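Local coordinates for competence damage-inducible protein A (Enterobacter cloacae subsp. cloacae, PDB 5VU3) that is of unknown function but belongs to the CinA (competence-damaged protein) family, some members of which deamidate nicotinamide mononucleotide, at residues Leu73-Pro77 and Glu78-Arg82; Ser23-Asp27 and Ala28-Leu32. One frame throughout, in Å; residues are numbered along the deposited sequence.

Contact 1 (Leu73-Pro77 and Glu78-Arg82); sequences LGVSP and ETLAR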
loop_
_atom_site.group_PDB
_atom_site.type_symbol
_atom_site.label_atom_id
_atom_site.label_comp_id
_atom_site.label_asym_id
_atom_site.label_seq_id
_atom_site.Cartn_x
_atom_site.Cartn_y
_atom_site.Cartn_z
ATOM N N LEU A 73 13.045 -0.587 -7.574
ATOM C CA LEU A 73 13.843 -0.936 -6.412
ATOM C C LEU A 73 15.245 -1.410 -6.767
ATOM O O LEU A 73 15.989 -1.813 -5.870
ATOM C CB LEU A 73 13.127 -2.011 -5.591
ATOM C CG LEU A 73 11.853 -1.577 -4.857
ATOM C CD1 LEU A 73 11.173 -2.763 -4.182
ATOM C CD2 LEU A 73 12.156 -0.481 -3.839
ATOM N N GLY A 74 15.622 -1.381 -8.040
ATOM C CA GLY A 74 16.985 -1.729 -8.409
ATOM C C GLY A 74 17.380 -3.143 -8.058
ATOM O O GLY A 74 18.570 -3.417 -7.856
ATOM N N VAL A 75 16.414 -4.053 -7.968
ATOM C CA VAL A 75 16.734 -5.461 -7.774
ATOM C C VAL A 75 17.485 -5.968 -8.997
ATOM O O VAL A 75 17.084 -5.716 -10.142
ATOM C CB VAL A 75 15.456 -6.271 -7.513
ATOM C CG1 VAL A 75 15.747 -7.773 -7.561
ATOM C CG2 VAL A 75 14.834 -5.868 -6.167
ATOM N N SER A 76 18.589 -6.670 -8.759
ATOM C CA SER A 76 19.435 -7.141 -9.844
ATOM C C SER A 76 18.730 -8.226 -10.653
ATOM O O SER A 76 18.179 -9.168 -10.073
ATOM C CB SER A 76 20.749 -7.678 -9.287
ATOM O OG SER A 76 21.410 -8.465 -10.256
ATOM N N PRO A 77 18.733 -8.140 -11.985
ATOM C CA PRO A 77 18.155 -9.232 -12.785
ATOM C C PRO A 77 18.833 -10.572 -12.554
ATOM O O PRO A 77 18.171 -11.615 -12.628
ATOM C CB PRO A 77 18.342 -8.745 -14.232
ATOM C CG PRO A 77 18.534 -7.260 -14.126
ATOM C CD PRO A 77 19.240 -7.039 -12.822
ATOM N N GLU A 78 20.141 -10.580 -12.275
ATOM C CA GLU A 78 20.815 -11.842 -11.993
ATOM C C GLU A 78 20.413 -12.401 -10.633
ATOM O O GLU A 78 20.402 -13.623 -10.448
ATOM C CB GLU A 78 22.329 -11.667 -12.075
ATOM C CG GLU A 78 23.103 -12.980 -12.001
ATOM C CD GLU A 78 22.715 -13.971 -13.097
ATOM O OE1 GLU A 78 22.379 -13.535 -14.221
ATOM O OE2 GLU A 78 22.751 -15.193 -12.832
ATOM N N THR A 79 20.085 -11.537 -9.670
ATOM C CA THR A 79 19.494 -12.027 -8.429
ATOM C C THR A 79 18.185 -12.753 -8.710
ATOM O O THR A 79 17.961 -13.867 -8.219
ATOM C CB THR A 79 19.275 -10.877 -7.442
ATOM O OG1 THR A 79 20.542 -10.390 -6.988
ATOM C CG2 THR A 79 18.461 -11.342 -6.238
ATOM N N LEU A 80 17.316 -12.140 -9.517
ATOM C CA LEU A 80 16.059 -12.787 -9.866
ATOM C C LEU A 80 16.288 -14.043 -10.689
ATOM O O LEU A 80 15.532 -15.010 -10.562
ATOM C CB LEU A 80 15.165 -11.807 -10.622
ATOM C CG LEU A 80 14.710 -10.598 -9.804
ATOM C CD1 LEU A 80 14.069 -9.560 -10.700
ATOM C CD2 LEU A 80 13.750 -11.013 -8.713
ATOM N N ALA A 81 17.322 -14.055 -11.532
ATOM C CA ALA A 81 17.582 -15.233 -12.352
ATOM C C ALA A 81 18.043 -16.408 -11.500
ATOM O O ALA A 81 17.602 -17.544 -11.709
ATOM C CB ALA A 81 18.622 -14.914 -13.429
ATOM N N ARG A 82 18.926 -16.153 -10.532
ATOM C CA ARG A 82 19.482 -17.236 -9.728
ATOM C C ARG A 82 18.520 -17.695 -8.639
ATOM O O ARG A 82 18.430 -18.896 -8.363
ATOM C CB ARG A 82 20.804 -16.801 -9.098
ATOM C CG ARG A 82 21.883 -16.475 -10.105
ATOM C CD ARG A 82 23.130 -15.932 -9.434
ATOM N NE ARG A 82 23.750 -16.920 -8.560
ATOM C CZ ARG A 82 25.062 -17.101 -8.464
ATOM N NH1 ARG A 82 25.885 -16.355 -9.191
ATOM N NH2 ARG A 82 25.550 -18.024 -7.646
#
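Two backbone bonds set the first turn of helix 77-83: Ala81 N gives its hydrogen to Pro77 O at 2.8 Å, and Leu80 N reaches Ser76 O at 3.1 Å. The second is the straighter, at 163°, and its donor lies in the carbonyl plane of Ser76, whereas Ala81 N is tilted 23° from that of Pro77. Ser76 is the N-cap. Its hydroxyl oxygen faces the first-turn amides and accepts two weak bonds, from Glu78 N at 3.2 Å and from Thr79 N at 3.4 Å. The torsion that places it there is chi1 (164°), which turns OG opposite the residue's own nitrogen and towards Glu78 N and Thr79 N, amides of a first turn where in-helix carbonyl partners are generally lacking. Pro77 suits the first helical position, since its ring nitrogen has no hydrogen to satisfy. Beside the cap, Thr79 OG1 passes 3.6 Å from Ser76 CB but bonds to Glu93 of helix 88-101; the other carboxylate oxygen of Glu93 accepts from Ser76 N. A single acidic side chain thus holds both the cap and the third residue of the helix.

Farther out, Val75 and Leu80 flank the cap as a hydrophobic staple, the residue before the N-cap meeting the fourth of the helix. Val75 CG1 sits 3.8 Å from Leu80 CG and 4.0 Å from each of its methyls, the two side chains crossing at about a right angle. Val75 also rests on Lys69 and Met94, joining this clasp to both neighbouring helices. Glu78, early in the helix, would be expected to interact favourably with the positive end of its dipole. Capping hydroxyl, proline and staple together are consistent with a helix that starts right after Ser76, with the weak bonds to OG supplementing the firmer backbone ones.

Contact 2 (Ser23-Asp27 and Ala28-Leu32); sequences SRLID and AGLRL. With ACT (acetate ion), chain I.
Arg24, whose carbonyl oxygen accepts from Ala28 N at 3.1 Å, sends its flat guanidinium away from the turn towards an acetate ion, probably from the crystallisation liquor. NH1 and NH2 of Arg24 share the acetate atom O, each at 3.3 Å in a weak bond, and the oxygen approaches obliquely. A bend at chi2 (-89°) carries the group off the helix; NE bonds to Ser169, near the C terminus. Among the flat peptide groups, Gly29 N comes to Ile26 O from above the carbonyl plane, 3.1 Å away, while Leu30 N reaches Leu25 O almost straight (177°) at 2.9 Å.

This pair of bonds forms a Schellman motif ending helix 14-28. Gly29 takes the positive phi (69°) that reverses the chain, a conformation which costs a residue without a side chain little. The motif's usual apolar partner pair is present: Leu25 CD2 packs 3.7 Å from Leu30 CB, with the side chains roughly perpendicular. Leu25's other methyl, CD1, lies 3.8 Å from Leu32 CB, at the start of strand 32-37. Phe56 and Leu168 also pack against the buried Leu25, whose branched end suits a place with neighbours at both methyls.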
loop_
_atom_site.group_PDB
_atom_site.type_symbol
_atom_site.label_atom_id
_atom_site.label_comp_id
_atom_site.label_asym_id
_atom_site.label_seq_id
_atom_site.Cartn_x
_atom_site.Cartn_y
_atom_site.Cartn_z
ATOM N N SER A 23 5.354 2.802 19.458
ATOM C CA SER A 23 6.056 3.249 20.658
ATOM C C SER A 23 7.564 3.122 20.494
ATOM O O SER A 23 8.314 4.066 20.784
ATOM C CB SER A 23 5.585 2.449 21.873
ATOM O OG SER A 23 4.409 3.006 22.427
ATOM N N ARG A 24 8.033 1.955 20.037
ATOM C CA ARG A 24 9.473 1.737 19.901
ATOM C C ARG A 24 10.083 2.711 18.904
ATOM O O ARG A 24 11.136 3.308 19.161
ATOM C CB ARG A 24 9.768 0.303 19.461
ATOM C CG ARG A 24 9.011 -0.782 20.190
ATOM C CD ARG A 24 9.743 -1.248 21.430
ATOM N NE ARG A 24 9.223 -2.522 21.929
ATOM C CZ ARG A 24 8.015 -2.685 22.461
ATOM N NH1 ARG A 24 7.179 -1.657 22.566
ATOM N NH2 ARG A 24 7.638 -3.881 22.891
ATOM N N LEU A 25 9.445 2.863 17.743
ATOM C CA LEU A 25 10.016 3.706 16.700
ATOM C C LEU A 25 10.018 5.171 17.114
ATOM O O LEU A 25 11.030 5.867 16.954
ATOM C CB LEU A 25 9.245 3.511 15.397
ATOM C CG LEU A 25 9.439 2.142 14.745
ATOM C CD1 LEU A 25 8.493 1.969 13.572
ATOM C CD2 LEU A 25 10.884 1.955 14.316
ATOM N N ILE A 26 8.899 5.652 17.654
ATOM C CA ILE A 26 8.809 7.053 18.047
ATOM C C ILE A 26 9.795 7.359 19.169
ATOM O O ILE A 26 10.507 8.371 19.124
ATOM C CB ILE A 26 7.361 7.403 18.437
ATOM C CG1 ILE A 26 6.448 7.343 17.205
ATOM C CG2 ILE A 26 7.287 8.771 19.099
ATOM C CD1 ILE A 26 4.963 7.362 17.537
ATOM N N ASP A 27 9.873 6.482 20.179
ATOM C CA ASP A 27 10.820 6.700 21.272
ATOM C C ASP A 27 12.252 6.777 20.759
ATOM O O ASP A 27 13.060 7.563 21.265
ATOM C CB ASP A 27 10.707 5.592 22.322
ATOM C CG ASP A 27 9.403 5.636 23.091
ATOM O OD1 ASP A 27 9.149 4.694 23.874
ATOM O OD2 ASP A 27 8.626 6.597 22.902
ATOM N N ALA A 28 12.584 5.970 19.757
ATOM C CA ALA A 28 13.937 5.913 19.221
ATOM C C ALA A 28 14.196 6.946 18.129
ATOM O O ALA A 28 15.328 7.034 17.639
ATOM C CB ALA A 28 14.223 4.508 18.679
ATOM N N GLY A 29 13.185 7.719 17.734
ATOM C CA GLY A 29 13.351 8.676 16.657
ATOM C C GLY A 29 13.541 8.052 15.292
ATOM O O GLY A 29 14.260 8.611 14.456
ATOM N N LEU A 30 12.905 6.913 15.038
ATOM C CA LEU A 30 13.133 6.134 13.829
ATOM C C LEU A 30 11.922 6.199 12.912
ATOM O O LEU A 30 10.777 6.238 13.377
ATOM C CB LEU A 30 13.431 4.670 14.166
ATOM C CG LEU A 30 14.660 4.378 15.029
ATOM C CD1 LEU A 30 14.726 2.894 15.357
ATOM C CD2 LEU A 30 15.914 4.827 14.313
ATOM N N ARG A 31 12.181 6.194 11.611
ATOM C CA ARG A 31 11.139 6.168 10.597
ATOM C C ARG A 31 11.141 4.814 9.896
ATOM O O ARG A 31 12.204 4.221 9.674
ATOM C CB ARG A 31 11.343 7.301 9.593
ATOM C CG ARG A 31 11.773 8.596 10.266
ATOM C CD ARG A 31 11.551 9.819 9.399
ATOM N NE ARG A 31 12.430 9.849 8.237
ATOM C CZ ARG A 31 12.866 10.964 7.658
ATOM N NH1 ARG A 31 12.515 12.150 8.141
ATOM N NH2 ARG A 31 13.655 10.896 6.596
ATOM N N LEU A 32 9.944 4.335 9.556
ATOM C CA LEU A 32 9.722 3.018 8.974
ATOM C C LEU A 32 9.165 3.145 7.561
ATOM O O LEU A 32 8.380 4.052 7.269
ATOM C CB LEU A 32 8.733 2.204 9.823
ATOM C CG LEU A 32 8.244 0.865 9.266
ATOM C CD1 LEU A 32 9.379 -0.150 9.286
ATOM C CD2 LEU A 32 7.051 0.354 10.057
HETATM C C ACT I . 4.512 -2.246 25.781
HETATM O O ACT I . 5.455 -2.824 25.173
HETATM O OXT ACT I . 4.553 -1.196 26.479
HETATM C CH3 ACT I . 3.117 -2.936 25.649
#

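From the N terminus, helix 14-28 reaches contact 2 first, where Ser23-Asp27 and Ala28-Leu32 turn the chain into strand 32-37, an inner strand of the mixed sheet. Contact 1 follows after strand 57-63 and helix 66-73: Leu73-Pro77 leaves that helix and Glu78-Arg82 lies in the next, helix 77-83. The two lie in series, neither nesting nor crossing, with centres about 31 Å apart and nearest atoms about 12 Å apart. One finishes a helix and feeds the sheet beside helix 149-167; the other begins a helix against helices 66-73 and 88-101. Each closes a short local turn: contact 2 caps the C-terminal end of helix 14-28, contact 1 the N-terminal end of helix 77-83.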